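Local coordinates for clavulanic acid biosynthesis oligopeptide binding protein 2 (Streptomyces clavuligerus, PDB 2WOL) that probably binds oligopeptides as an extracellular solute-binding protein of family 5, and belongs to the biosynthetic pathway of the beta-lactamase inhibitor clavulanic acid, at residues V259-L264 / R276-A281. Residues are numbered along the deposited sequence; the frame is centred on the assembly and turned at random. Where two conformers were deposited one is given.
Sequences VLDARL and RGLQHA
Asp-261 on helix 257-265 carries this contact, reaching over to the backbone just ahead of helix 280-288. Between the two helices the chain passes through strand 271-272, an edge strand of the five-stranded mixed sheet. Asp-261 OD2 accepts a hydrogen bond from the amide N of Gln-279, 2.8 Å long and nearly straight at 166°. The N-H arrives on the syn side of the carboxylate, 17° out of its plane. At Asp-261 a chi1 of -74° turns CG away from the backbone carbonyl carbon and lets the carboxylate reach Gln-279. Asp-261 OD1 accepts a hydrogen bond from a water 2.7 Å away; the same water also donates, weakly, to Gly-277 O. The carboxylate thus holds the loop directly at Gln-279 and, more weakly, through the water at Gly-277.

Carbon closes in around these polar atoms. Leu-278 sends its CD2 methyl to 3.7 Å from Asp-261 OD1, while its CA lies at the same distance from OD2. Farther along, the leucine side chain touches Ala-286 of helix 280-288, and its backbone is hydrogen-bonded to that of Leu-532. Gln-279 brings CB to 3.4 Å from Asp-261 OD2; its chain then bends at chi2, and the side chain also touches Val-257 and Asp-258 at the start of helix 257-265.

Gln-279 is the N-cap residue of helix 280-288, so Asp-261, by binding its backbone N, ties one helix to the very start of the next, where the partial positive charge of the helix N-terminus would probably help stabilise a buried, ionised carboxylate.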
loop_
_atom_site.group_PDB
_atom_site.type_symbol
_atom_site.label_atom_id
_atom_site.label_comp_id
_atom_site.label_asym_id
_atom_site.label_seq_id
_atom_site.Cartn_x
_atom_site.Cartn_y
_atom_site.Cartn_z
ATOM N N VAL A 259 13.683 -19.290 -8.378
ATOM C CA VAL A 259 15.137 -19.123 -8.333
ATOM C C VAL A 259 15.513 -18.227 -7.149
ATOM O O VAL A 259 16.412 -18.556 -6.367
ATOM C CB VAL A 259 15.665 -18.533 -9.668
ATOM C CG1 VAL A 259 17.092 -18.025 -9.546
ATOM C CG2 VAL A 259 15.572 -19.569 -10.776
ATOM N N LEU A 260 14.812 -17.102 -7.019
ATOM C CA LEU A 260 15.024 -16.175 -5.912
ATOM C C LEU A 260 14.904 -16.863 -4.549
ATOM O O LEU A 260 15.809 -16.759 -3.722
ATOM C CB LEU A 260 14.035 -15.012 -6.016
ATOM C CG LEU A 260 14.235 -13.812 -5.084
ATOM C CD1 LEU A 260 13.538 -12.588 -5.660
ATOM C CD2 LEU A 260 13.740 -14.075 -3.660
ATOM N N ASP A 261 13.791 -17.561 -4.323
ATOM C CA ASP A 261 13.560 -18.245 -3.049
ATOM C C ASP A 261 14.664 -19.250 -2.736
ATOM O O ASP A 261 15.131 -19.330 -1.598
ATOM C CB ASP A 261 12.232 -19.001 -3.069
ATOM C CG ASP A 261 11.022 -18.093 -2.977
ATOM O OD1 ASP A 261 11.167 -16.896 -2.641
ATOM O OD2 ASP A 261 9.910 -18.598 -3.234
ATOM N N ALA A 262 15.060 -20.032 -3.740
ATOM C CA ALA A 262 16.082 -21.061 -3.544
ATOM C C ALA A 262 17.414 -20.450 -3.131
ATOM O O ALA A 262 18.067 -20.935 -2.212
ATOM C CB ALA A 262 16.246 -21.910 -4.797
ATOM N N ARG A 263 17.804 -19.372 -3.803
ATOM C CA ARG A 263 19.086 -18.736 -3.541
ATOM C C ARG A 263 19.075 -17.945 -2.230
ATOM O O ARG A 263 20.090 -17.870 -1.537
ATOM C CB ARG A 263 19.498 -17.880 -4.739
ATOM C CG ARG A 263 19.801 -18.744 -5.963
ATOM C CD ARG A 263 19.843 -17.971 -7.262
ATOM N NE ARG A 263 21.058 -17.183 -7.431
ATOM C CZ ARG A 263 21.363 -16.506 -8.537
ATOM N NH1 ARG A 263 20.555 -16.535 -9.596
ATOM N NH2 ARG A 263 22.485 -15.813 -8.591
ATOM N N LEU A 264 17.919 -17.384 -1.886
ATOM C CA LEU A 264 17.725 -16.729 -0.594
ATOM C C LEU A 264 17.883 -17.732 0.554
ATOM O O LEU A 264 18.646 -17.496 1.501
ATOM C CB LEU A 264 16.338 -16.075 -0.534
ATOM C CG LEU A 264 15.875 -15.464 0.791
ATOM C CD1 LEU A 264 16.692 -14.230 1.125
ATOM C CD2 LEU A 264 14.403 -15.119 0.701
ATOM N N ARG A 276 7.402 -10.108 -1.957
ATOM C CA ARG A 276 6.137 -10.750 -2.329
ATOM C C ARG A 276 5.927 -12.078 -1.596
ATOM O O ARG A 276 4.928 -12.763 -1.818
ATOM C CB ARG A 276 6.053 -10.979 -3.838
ATOM C CG ARG A 276 5.903 -9.736 -4.694
ATOM C CD ARG A 276 5.418 -10.168 -6.070
ATOM N NE ARG A 276 6.087 -9.480 -7.171
ATOM C CZ ARG A 276 6.385 -10.047 -8.340
ATOM N NH1 ARG A 276 6.096 -11.326 -8.562
ATOM N NH2 ARG A 276 6.992 -9.337 -9.286
ATOM N N GLY A 277 6.872 -12.432 -0.730
ATOM C CA GLY A 277 6.782 -13.651 0.064
ATOM C C GLY A 277 7.386 -14.846 -0.638
ATOM O O GLY A 277 7.782 -14.762 -1.803
ATOM N N LEU A 278 7.469 -15.958 0.084
ATOM C CA LEU A 278 7.874 -17.225 -0.507
ATOM C C LEU A 278 6.798 -17.722 -1.466
ATOM O O LEU A 278 5.601 -17.610 -1.186
ATOM C CB LEU A 278 8.130 -18.274 0.580
ATOM C CG LEU A 278 9.264 -18.015 1.579
ATOM C CD1 LEU A 278 9.278 -19.095 2.655
ATOM C CD2 LEU A 278 10.616 -17.937 0.889
ATOM N N GLN A 279 7.240 -18.260 -2.599
ATOM C CA GLN A 279 6.347 -18.887 -3.568
ATOM C C GLN A 279 6.001 -20.296 -3.102
ATOM O O GLN A 279 6.548 -20.771 -2.108
ATOM C CB GLN A 279 6.995 -18.917 -4.953
ATOM C CG GLN A 279 7.347 -17.541 -5.499
ATOM C CD GLN A 279 6.126 -16.694 -5.814
ATOM O OE1 GLN A 279 5.151 -17.174 -6.397
ATOM N NE2 GLN A 279 6.178 -15.422 -5.438
ATOM N N HIS A 280 5.109 -20.964 -3.831
ATOM C CA HIS A 280 4.536 -22.238 -3.380
ATOM C C HIS A 280 5.579 -23.276 -2.958
ATOM O O HIS A 280 5.468 -23.853 -1.875
ATOM C CB HIS A 280 3.621 -22.815 -4.470
ATOM C CG HIS A 280 2.970 -24.112 -4.097
ATOM N ND1 HIS A 280 3.567 -25.335 -4.317
ATOM C CD2 HIS A 280 1.771 -24.376 -3.526
ATOM C CE1 HIS A 280 2.766 -26.296 -3.893
ATOM N NE2 HIS A 280 1.669 -25.742 -3.410
ATOM N N ALA A 281 6.583 -23.506 -3.800
ATOM C CA ALA A 281 7.605 -24.518 -3.525
ATOM C C ALA A 281 8.367 -24.243 -2.224
ATOM O O ALA A 281 8.541 -25.143 -1.398
ATOM C CB ALA A 281 8.565 -24.646 -4.702
HETATM O O HOH W 1 10.767 -14.724 -1.038
#